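Local coordinates for retropepsin-like aspartic endopeptidase domain-containing protein (Legionella pneumophila subsp. pneumophila str. Philadelphia 1, PDB 2PMA) that is of unknown function but has a retropepsin-like aspartic endopeptidase domain, related to putative ATP-dependent zinc proteases, and is possibly a peptidase, at residues A[11-16]-A[60-65]; A[16-21]-A[51-56]; A[32-37]-A[115-120]. One frame throughout, in Å; residues are numbered along the deposited sequence. Where two conformers were deposited one is given.

Interaction 1 (A[11-16]-A[60-65]). With FMT (formic acid), chain F.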
loop_
_atom_site.group_PDB
_atom_site.type_symbol
_atom_site.label_atom_id
_atom_site.label_comp_id
_atom_site.label_asym_id
_atom_site.label_seq_id
_atom_site.Cartn_x
_atom_site.Cartn_y
_atom_site.Cartn_z
ATOM N N ALA A 11 -1.537 -7.101 5.865
ATOM C CA ALA A 11 -2.307 -5.854 5.810
ATOM C C ALA A 11 -3.449 -6.133 4.835
ATOM O O ALA A 11 -3.275 -6.899 3.883
ATOM C CB ALA A 11 -1.459 -4.716 5.256
ATOM N N THR A 12 -4.594 -5.522 5.065
ATOM C CA THR A 12 -5.745 -5.824 4.231
ATOM C C THR A 12 -6.168 -4.587 3.462
ATOM O O THR A 12 -6.343 -3.529 4.062
ATOM C CB THR A 12 -6.913 -6.360 5.074
ATOM O OG1 THR A 12 -6.504 -7.551 5.754
ATOM C CG2 THR A 12 -8.126 -6.658 4.143
ATOM N N LEU A 13 -6.310 -4.715 2.135
ATOM C CA LEU A 13 -6.841 -3.644 1.294
ATOM C C LEU A 13 -8.345 -3.847 1.346
ATOM O O LEU A 13 -8.904 -4.627 0.576
ATOM C CB LEU A 13 -6.311 -3.744 -0.153
ATOM C CG LEU A 13 -4.848 -3.327 -0.375
ATOM C CD1 LEU A 13 -3.896 -4.075 0.544
ATOM C CD2 LEU A 13 -4.380 -3.485 -1.818
ATOM N N ILE A 14 -8.992 -3.151 2.280
ATOM C CA ILE A 14 -10.351 -3.505 2.692
ATOM C C ILE A 14 -11.406 -3.415 1.579
ATOM O O ILE A 14 -12.438 -4.054 1.681
ATOM C CB ILE A 14 -10.802 -2.727 3.912
ATOM C CG1 ILE A 14 -10.817 -1.229 3.633
ATOM C CG2 ILE A 14 -9.887 -3.076 5.122
ATOM C CD1 ILE A 14 -11.539 -0.450 4.728
ATOM N N ASP A 15 -11.135 -2.654 0.525
ATOM C CA ASP A 15 -12.153 -2.467 -0.521
ATOM C C ASP A 15 -12.459 -3.784 -1.218
ATOM O O ASP A 15 -13.574 -3.975 -1.725
ATOM C CB ASP A 15 -11.669 -1.497 -1.566
ATOM C CG ASP A 15 -11.705 -0.087 -1.097
ATOM O OD1 ASP A 15 -12.061 0.144 0.095
ATOM O OD2 ASP A 15 -11.351 0.776 -1.928
ATOM N N GLN A 16 -11.462 -4.659 -1.259
ATOM C CA GLN A 16 -11.609 -5.991 -1.884
ATOM C C GLN A 16 -11.348 -7.122 -0.888
ATOM O O GLN A 16 -11.223 -8.288 -1.296
ATOM C CB GLN A 16 -10.674 -6.102 -3.117
ATOM C CG GLN A 16 -11.121 -5.207 -4.293
ATOM C CD GLN A 16 -12.356 -5.829 -5.044
ATOM O OE1 GLN A 16 -13.158 -6.551 -4.465
ATOM N NE2 GLN A 16 -12.461 -5.571 -6.301
ATOM N N TYR A 60 -7.460 -8.405 -8.489
ATOM C CA TYR A 60 -8.417 -7.603 -7.680
ATOM C C TYR A 60 -8.394 -6.177 -8.217
ATOM O O TYR A 60 -7.328 -5.569 -8.246
ATOM C CB TYR A 60 -8.028 -7.567 -6.162
ATOM C CG TYR A 60 -8.091 -9.016 -5.559
ATOM C CD1 TYR A 60 -9.201 -9.430 -4.807
ATOM C CD2 TYR A 60 -7.099 -9.956 -5.838
ATOM C CE1 TYR A 60 -9.290 -10.805 -4.332
ATOM C CE2 TYR A 60 -7.153 -11.287 -5.346
ATOM C CZ TYR A 60 -8.268 -11.689 -4.587
ATOM O OH TYR A 60 -8.378 -12.973 -4.116
ATOM N N SER A 61 -9.578 -5.652 -8.526
ATOM C CA SER A 61 -9.690 -4.318 -9.114
ATOM C C SER A 61 -10.025 -3.294 -8.017
ATOM O O SER A 61 -10.892 -3.562 -7.121
ATOM C CB SER A 61 -10.754 -4.347 -10.223
ATOM O OG SER A 61 -10.788 -3.083 -10.883
ATOM N N PHE A 62 -9.331 -2.147 -8.060
ATOM C CA PHE A 62 -9.585 -1.070 -7.117
ATOM C C PHE A 62 -9.785 0.245 -7.859
ATOM O O PHE A 62 -9.336 0.395 -9.001
ATOM C CB PHE A 62 -8.353 -0.896 -6.223
ATOM C CG PHE A 62 -8.097 -2.046 -5.301
ATOM C CD1 PHE A 62 -8.570 -1.990 -3.989
ATOM C CD2 PHE A 62 -7.410 -3.177 -5.740
ATOM C CE1 PHE A 62 -8.374 -3.056 -3.095
ATOM C CE2 PHE A 62 -7.175 -4.241 -4.855
ATOM C CZ PHE A 62 -7.664 -4.176 -3.516
ATOM N N GLU A 63 -10.402 1.216 -7.178
ATOM C CA GLU A 63 -10.317 2.618 -7.637
ATOM C C GLU A 63 -9.795 3.437 -6.452
ATOM O O GLU A 63 -10.140 3.168 -5.271
ATOM C CB GLU A 63 -11.669 3.143 -8.109
ATOM C CG GLU A 63 -12.240 2.317 -9.293
ATOM C CD GLU A 63 -13.506 2.931 -9.902
ATOM O OE1 GLU A 63 -14.076 3.820 -9.252
ATOM O OE2 GLU A 63 -13.905 2.504 -11.026
ATOM N N GLY A 64 -8.951 4.408 -6.736
ATOM C CA GLY A 64 -8.414 5.254 -5.667
ATOM C C GLY A 64 -8.274 6.678 -6.167
ATOM O O GLY A 64 -7.991 6.889 -7.337
ATOM N N GLU A 65 -8.464 7.640 -5.265
ATOM C CA GLU A 65 -8.290 9.045 -5.598
ATOM C C GLU A 65 -6.868 9.256 -6.090
ATOM O O GLU A 65 -5.937 8.797 -5.454
ATOM C CB GLU A 65 -8.527 9.893 -4.347
ATOM C CG GLU A 65 -9.978 9.913 -3.928
ATOM C CD GLU A 65 -10.117 10.548 -2.558
ATOM O OE1 GLU A 65 -10.389 9.809 -1.600
ATOM O OE2 GLU A 65 -9.876 11.767 -2.472
HETATM C C FMT F . -10.211 6.211 -1.733
HETATM O O1 FMT F . -10.594 6.868 -0.702
HETATM O O2 FMT F . -9.501 6.660 -2.670
HETATM O O HOH W 1 -11.610 0.220 -4.568
#

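Interaction 2 (A[16-21]-A[51-56])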
loop_
_atom_site.group_PDB
_atom_site.type_symbol
_atom_site.label_atom_id
_atom_site.label_comp_id
_atom_site.label_asym_id
_atom_site.label_seq_id
_atom_site.Cartn_x
_atom_site.Cartn_y
_atom_site.Cartn_z
ATOM N N GLN A 16 -11.462 -4.659 -1.259
ATOM C CA GLN A 16 -11.609 -5.991 -1.884
ATOM C C GLN A 16 -11.348 -7.122 -0.888
ATOM O O GLN A 16 -11.223 -8.288 -1.296
ATOM C CB GLN A 16 -10.674 -6.102 -3.117
ATOM C CG GLN A 16 -11.121 -5.207 -4.293
ATOM C CD GLN A 16 -12.356 -5.829 -5.044
ATOM O OE1 GLN A 16 -13.158 -6.551 -4.465
ATOM N NE2 GLN A 16 -12.461 -5.571 -6.301
ATOM N N ASN A 17 -11.312 -6.796 0.415
ATOM C CA ASN A 17 -10.957 -7.770 1.466
ATOM C C ASN A 17 -9.744 -8.576 1.058
ATOM O O ASN A 17 -9.755 -9.793 1.157
ATOM C CB ASN A 17 -12.136 -8.716 1.745
ATOM C CG ASN A 17 -13.349 -7.971 2.292
ATOM O OD1 ASN A 17 -13.419 -7.707 3.472
ATOM N ND2 ASN A 17 -14.298 -7.650 1.428
ATOM N N LEU A 18 -8.714 -7.888 0.590
ATOM C CA LEU A 18 -7.548 -8.538 0.004
ATOM C C LEU A 18 -6.421 -8.405 1.019
ATOM O O LEU A 18 -5.953 -7.294 1.246
ATOM C CB LEU A 18 -7.136 -7.816 -1.288
ATOM C CG LEU A 18 -5.810 -8.318 -1.913
ATOM C CD1 LEU A 18 -5.879 -9.831 -2.228
ATOM C CD2 LEU A 18 -5.537 -7.507 -3.173
ATOM N N THR A 19 -6.020 -9.526 1.605
ATOM C CA THR A 19 -4.939 -9.520 2.591
ATOM C C THR A 19 -3.608 -9.871 1.904
ATOM O O THR A 19 -3.506 -10.879 1.186
ATOM C CB THR A 19 -5.279 -10.434 3.779
ATOM O OG1 THR A 19 -6.507 -9.992 4.358
ATOM C CG2 THR A 19 -4.204 -10.335 4.878
ATOM N N LEU A 20 -2.608 -9.021 2.091
ATOM C CA LEU A 20 -1.294 -9.178 1.443
ATOM C C LEU A 20 -0.202 -9.130 2.509
ATOM O O LEU A 20 -0.397 -8.519 3.583
ATOM C CB LEU A 20 -1.037 -8.016 0.482
ATOM C CG LEU A 20 -2.019 -7.817 -0.675
ATOM C CD1 LEU A 20 -1.600 -6.620 -1.499
ATOM C CD2 LEU A 20 -2.047 -9.084 -1.537
ATOM N N SER A 21 0.918 -9.788 2.239
ATOM C CA SER A 21 2.126 -9.559 3.071
ATOM C C SER A 21 2.696 -8.191 2.737
ATOM O O SER A 21 2.854 -7.847 1.555
ATOM C CB SER A 21 3.176 -10.639 2.785
ATOM O OG SER A 21 2.779 -11.808 3.429
ATOM N N PHE A 51 -7.223 0.390 -11.079
ATOM C CA PHE A 51 -6.048 -0.430 -11.249
ATOM C C PHE A 51 -6.292 -1.836 -10.734
ATOM O O PHE A 51 -7.215 -2.067 -9.910
ATOM C CB PHE A 51 -4.838 0.221 -10.508
ATOM C CG PHE A 51 -5.037 0.410 -9.009
ATOM C CD1 PHE A 51 -5.654 1.573 -8.492
ATOM C CD2 PHE A 51 -4.578 -0.565 -8.111
ATOM C CE1 PHE A 51 -5.819 1.764 -7.118
ATOM C CE2 PHE A 51 -4.743 -0.412 -6.743
ATOM C CZ PHE A 51 -5.353 0.766 -6.214
ATOM N N THR A 52 -5.457 -2.748 -11.204
ATOM C CA THR A 52 -5.543 -4.154 -10.781
ATOM C C THR A 52 -4.365 -4.473 -9.888
ATOM O O THR A 52 -3.173 -4.174 -10.222
ATOM C CB THR A 52 -5.638 -5.024 -12.062
ATOM O OG1 THR A 52 -6.881 -4.706 -12.694
ATOM C CG2 THR A 52 -5.594 -6.537 -11.762
ATOM N N VAL A 53 -4.629 -5.169 -8.781
ATOM C CA VAL A 53 -3.567 -5.896 -8.102
ATOM C C VAL A 53 -3.566 -7.391 -8.459
ATOM O O VAL A 53 -4.521 -8.104 -8.129
ATOM C CB VAL A 53 -3.724 -5.738 -6.559
ATOM C CG1 VAL A 53 -2.600 -6.530 -5.788
ATOM C CG2 VAL A 53 -3.753 -4.234 -6.196
ATOM N N PRO A 54 -2.494 -7.881 -9.115
ATOM C CA PRO A 54 -2.430 -9.306 -9.487
ATOM C C PRO A 54 -1.898 -10.141 -8.324
ATOM O O PRO A 54 -1.022 -9.685 -7.588
ATOM C CB PRO A 54 -1.463 -9.335 -10.680
ATOM C CG PRO A 54 -0.580 -8.073 -10.505
ATOM C CD PRO A 54 -1.347 -7.082 -9.618
ATOM N N THR A 55 -2.472 -11.311 -8.088
ATOM C CA THR A 55 -1.983 -12.161 -6.989
ATOM C C THR A 55 -2.017 -13.608 -7.433
ATOM O O THR A 55 -2.538 -13.933 -8.511
ATOM C CB THR A 55 -2.877 -12.070 -5.711
ATOM O OG1 THR A 55 -4.085 -12.787 -5.962
ATOM C CG2 THR A 55 -3.249 -10.616 -5.340
ATOM N N LYS A 56 -1.519 -14.498 -6.579
ATOM C CA LYS A 56 -1.658 -15.934 -6.853
ATOM C C LYS A 56 -3.105 -16.431 -6.858
ATOM O O LYS A 56 -3.413 -17.480 -7.448
ATOM C CB LYS A 56 -0.807 -16.741 -5.860
ATOM C CG LYS A 56 0.674 -16.465 -6.053
ATOM C CD LYS A 56 1.181 -16.986 -7.401
ATOM C CE LYS A 56 1.994 -15.924 -8.181
ATOM N NZ LYS A 56 2.967 -15.144 -7.331
#

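Interaction 3 (A[32-37]-A[115-120])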
loop_
_atom_site.group_PDB
_atom_site.type_symbol
_atom_site.label_atom_id
_atom_site.label_comp_id
_atom_site.label_asym_id
_atom_site.label_seq_id
_atom_site.Cartn_x
_atom_site.Cartn_y
_atom_site.Cartn_z
ATOM N N SER A 32 4.282 1.635 -1.444
ATOM C CA SER A 32 4.193 1.255 -2.856
ATOM C C SER A 32 3.474 -0.075 -2.959
ATOM O O SER A 32 3.553 -0.922 -2.050
ATOM C CB SER A 32 5.568 1.164 -3.516
ATOM O OG SER A 32 6.410 0.278 -2.820
ATOM N N LEU A 33 2.756 -0.236 -4.056
ATOM C CA LEU A 33 1.958 -1.418 -4.297
ATOM C C LEU A 33 2.069 -1.780 -5.771
ATOM O O LEU A 33 1.850 -0.910 -6.649
ATOM C CB LEU A 33 0.479 -1.071 -4.002
ATOM C CG LEU A 33 -0.597 -2.125 -4.339
ATOM C CD1 LEU A 33 -0.461 -3.444 -3.481
ATOM C CD2 LEU A 33 -2.010 -1.544 -4.116
ATOM N N HIS A 34 2.402 -3.030 -6.075
ATOM C CA HIS A 34 2.442 -3.407 -7.498
ATOM C C HIS A 34 1.027 -3.480 -8.068
ATOM O O HIS A 34 0.137 -4.157 -7.523
ATOM C CB HIS A 34 3.200 -4.703 -7.731
ATOM C CG HIS A 34 3.205 -5.123 -9.174
ATOM N ND1 HIS A 34 2.815 -6.378 -9.583
ATOM C CD2 HIS A 34 3.480 -4.426 -10.304
ATOM C CE1 HIS A 34 2.902 -6.457 -10.903
ATOM N NE2 HIS A 34 3.281 -5.283 -11.368
ATOM N N ALA A 35 0.801 -2.767 -9.163
ATOM C CA ALA A 35 -0.516 -2.717 -9.732
ATOM C C ALA A 35 -0.304 -2.636 -11.234
ATOM O O ALA A 35 0.706 -2.100 -11.717
ATOM C CB ALA A 35 -1.307 -1.480 -9.240
ATOM N N VAL A 36 -1.233 -3.210 -11.949
ATOM C CA VAL A 36 -1.211 -3.193 -13.454
ATOM C C VAL A 36 -2.521 -2.652 -14.057
ATOM O O VAL A 36 -3.515 -2.497 -13.333
ATOM C CB VAL A 36 -0.910 -4.610 -13.999
ATOM C CG1 VAL A 36 0.448 -5.121 -13.437
ATOM C CG2 VAL A 36 -2.003 -5.601 -13.581
ATOM N N ASN A 37 -2.534 -2.370 -15.369
ATOM C CA ASN A 37 -3.768 -1.980 -16.063
ATOM C C ASN A 37 -4.378 -0.702 -15.489
ATOM O O ASN A 37 -5.582 -0.635 -15.190
ATOM C CB ASN A 37 -4.802 -3.137 -16.016
ATOM C CG ASN A 37 -4.274 -4.443 -16.644
ATOM O OD1 ASN A 37 -4.661 -5.551 -16.247
ATOM N ND2 ASN A 37 -3.405 -4.313 -17.616
ATOM N N LYS A 115 7.339 -6.307 -11.151
ATOM C CA LYS A 115 6.749 -7.599 -10.787
ATOM C C LYS A 115 7.787 -8.545 -10.151
ATOM O O LYS A 115 7.459 -9.689 -9.819
ATOM C CB LYS A 115 6.083 -8.261 -12.008
ATOM C CG LYS A 115 5.231 -9.512 -11.659
ATOM C CD LYS A 115 4.251 -9.939 -12.773
ATOM C CE LYS A 115 2.795 -9.495 -12.466
ATOM N NZ LYS A 115 2.452 -8.170 -13.064
ATOM N N ARG A 116 9.026 -8.055 -10.005
ATOM C CA ARG A 116 10.082 -8.741 -9.256
ATOM C C ARG A 116 10.151 -8.150 -7.844
ATOM O O ARG A 116 10.407 -6.953 -7.671
ATOM C CB ARG A 116 11.427 -8.647 -10.007
ATOM C CG ARG A 116 12.660 -8.252 -9.177
ATOM C CD ARG A 116 13.031 -6.790 -9.417
ATOM N NE ARG A 116 13.731 -6.175 -8.291
ATOM C CZ ARG A 116 13.203 -5.274 -7.461
ATOM N NH1 ARG A 116 11.953 -4.857 -7.607
ATOM N NH2 ARG A 116 13.936 -4.778 -6.475
ATOM N N PHE A 117 9.906 -8.983 -6.837
ATOM C CA PHE A 117 9.793 -8.513 -5.454
ATOM C C PHE A 117 9.378 -9.688 -4.593
ATOM O O PHE A 117 8.855 -10.684 -5.112
ATOM C CB PHE A 117 8.717 -7.415 -5.344
ATOM C CG PHE A 117 7.353 -7.830 -5.884
ATOM C CD1 PHE A 117 6.943 -7.423 -7.151
ATOM C CD2 PHE A 117 6.495 -8.634 -5.123
ATOM C CE1 PHE A 117 5.705 -7.796 -7.649
ATOM C CE2 PHE A 117 5.264 -9.035 -5.610
ATOM C CZ PHE A 117 4.850 -8.601 -6.878
ATOM N N LEU A 118 9.573 -9.574 -3.282
ATOM C CA LEU A 118 9.069 -10.612 -2.381
ATOM C C LEU A 118 7.672 -10.281 -1.830
ATOM O O LEU A 118 6.837 -11.189 -1.687
ATOM C CB LEU A 118 10.054 -10.850 -1.236
ATOM C CG LEU A 118 10.220 -12.292 -0.730
ATOM C CD1 LEU A 118 11.212 -12.332 0.426
ATOM C CD2 LEU A 118 8.887 -12.966 -0.331
ATOM N N TYR A 119 7.445 -8.987 -1.540
ATOM C CA TYR A 119 6.242 -8.452 -0.871
ATOM C C TYR A 119 5.523 -7.455 -1.782
ATOM O O TYR A 119 6.126 -6.475 -2.236
ATOM C CB TYR A 119 6.638 -7.736 0.428
ATOM C CG TYR A 119 7.449 -8.632 1.319
ATOM C CD1 TYR A 119 8.827 -8.483 1.421
ATOM C CD2 TYR A 119 6.845 -9.686 1.991
ATOM C CE1 TYR A 119 9.579 -9.334 2.240
ATOM C CE2 TYR A 119 7.582 -10.549 2.789
ATOM C CZ TYR A 119 8.942 -10.359 2.915
ATOM O OH TYR A 119 9.657 -11.230 3.699
ATOM N N PRO A 120 4.250 -7.729 -2.085
ATOM C CA PRO A 120 3.493 -6.900 -3.025
ATOM C C PRO A 120 3.200 -5.484 -2.516
ATOM O O PRO A 120 2.898 -4.607 -3.335
ATOM C CB PRO A 120 2.175 -7.704 -3.228
ATOM C CG PRO A 120 2.052 -8.501 -2.022
ATOM C CD PRO A 120 3.449 -8.859 -1.567
HETATM O O HOH W 2 0.979 -5.894 -5.513
#

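Interaction 1 (A[11-16]-A[60-65])
Gln16 sets its CG over one face of the Phe62 ring while its amide reaches past the ring to the backbone. That CG lies 3.9 Å from the centroid of the Phe62 ring, displaced toward the rim, a CH-pi contact. A bend at chi2 (-76°) carries the amide on to Ser61, where Gln16 NE2 donates to Ser61 O at 2.7 Å, in the carbonyl plane on a lone pair, with an N-H...O angle of 159°. Glutamine suits this place because its methylenes pack on an aromatic while its amide serves a strand carbonyl. The amide plane stands almost perpendicular to the ring. Leu13 crosses Phe62 at about a right angle, its CB 3.7 Å from Phe62 CZ, and Asp15 CB meets the ring obliquely. The carboxylate of Asp15 is shared: OD1 takes a bond from Asn97, and OD2 accepts one from a water, 2.7 Å away, that also receives the N-H of Glu63. Side chains, one backbone carbonyl and a water thus lay the turn after strand 8-13 against strand 58-71, an unpaired neighbour in the curled mixed sheet. Leu18 of strand 18-24 and Val53 of strand 46-55 also touch Phe62, and Leu96 of strand 90-100 touches Leu13.

Interaction 2 (A[16-21]-A[51-56])
Leu18 spreads its two methyl groups between two partners, CD2 lying 4.1 Å from Val53 CG1 and CD1 the same 4.1 Å from Thr55 CG2. The forked end of leucine suits a place facing two residues that alternate along one strand. With CG anti to the backbone N (chi1 173°), the fork is carried toward strand 51-55. Leu18 and Thr55 meet tip to tip, whereas Leu18 and Val53 pass at a slant. Leu20 adopts the other common leucine shape, its CG beside the backbone N (chi1 -60°) and CD1 extended; its CD2 comes 4.3 Å from Thr55 CG2, and its CD1 is at a similar distance, 4.4 Å, from Val53 CG1. The strands 18-21 and 51-55 are not paired. Their axes stay 10.3 Å apart at 64° to one another, a spacing bridged by side chains from each, as between facing parts of the curled mixed sheet, consistent with the retropepsin-like, all-beta fold suggested by the protein's family. Asn17 and Leu18 form a G1 beta bulge, both facing Leu13; Asn17 supplies the positive phi that asparagine accepts more readily than most residues. Val53 has CG1 anti to its own N, which points that methyl at Leu18 CD2 and Leu20 CD1, and a beta-branched residue also fits an extended strand. Thr55 divides its branches: CG2 joins the apolar cluster, while OG1, on the other branch, between the backbone N and the carbonyl carbon, hydrogen-bonds to Gly58 O and Thr57 N in the turn that follows. Leu33 touches both Leu20 and Val53.

Interaction 3 (A[32-37]-A[115-120])
Pro120 O is gripped by two donors: the backbone N-H of His34, at 3.2 Å from N to O and nearly along the C=O axis, and a water also 3.2 Å away. The same water donates to His34 O at 2.8 Å, so it bridges the carbonyls of His34 and Pro120. Leu33 CA adds a CA-H...O contact to Pro120 O at 3.5 Å. Proline has no N-H to offer, but its carbonyl remains a good acceptor, and its ring restrains the loop. The His34 side chain, its CG anti to the backbone N (chi1 178°), swings out toward the loop. There CA of Lys115 lies over one face of the imidazole, 4.2 Å from its centroid, and Phe117 crosses the histidine at about a right angle, its CE1 3.8 Å from His34 ND1; the two ring planes are inclined at 52°. A flat imidazole suits the place because its face can carry Lys115 CA while other ring atoms meet Phe117. The backbone bond and water bridge thus tie loop 115-120 to strand 31-43 just before strand 121-123, which pairs with it, while Pro54 of strand 46-55 touches His34 and Leu20 of strand 18-24 touches Pro120.

Overall arrangement
From the N terminus, strand 8-13 leads through its turn into strand 18-24, and the chain passes along strand 31-43 to strands 46-55 and 58-71. Interaction 2 closes a loop of 29 residues between 16-21 and 51-56, and nests within the larger loop closed by interaction 1; the two share Gln16. Interaction 3 starts inside both loops, at 32-37, and closes only at 115-120, so it crosses each of them. All three reach the same curled sheet, interaction 3 through a loop leading into strand 121-123. The backbone of Val53 pairs with Tyr60, and that of Thr52 with Val36, while Leu13 packs on Leu33, joining the early hairpin, the central strands and the late loop.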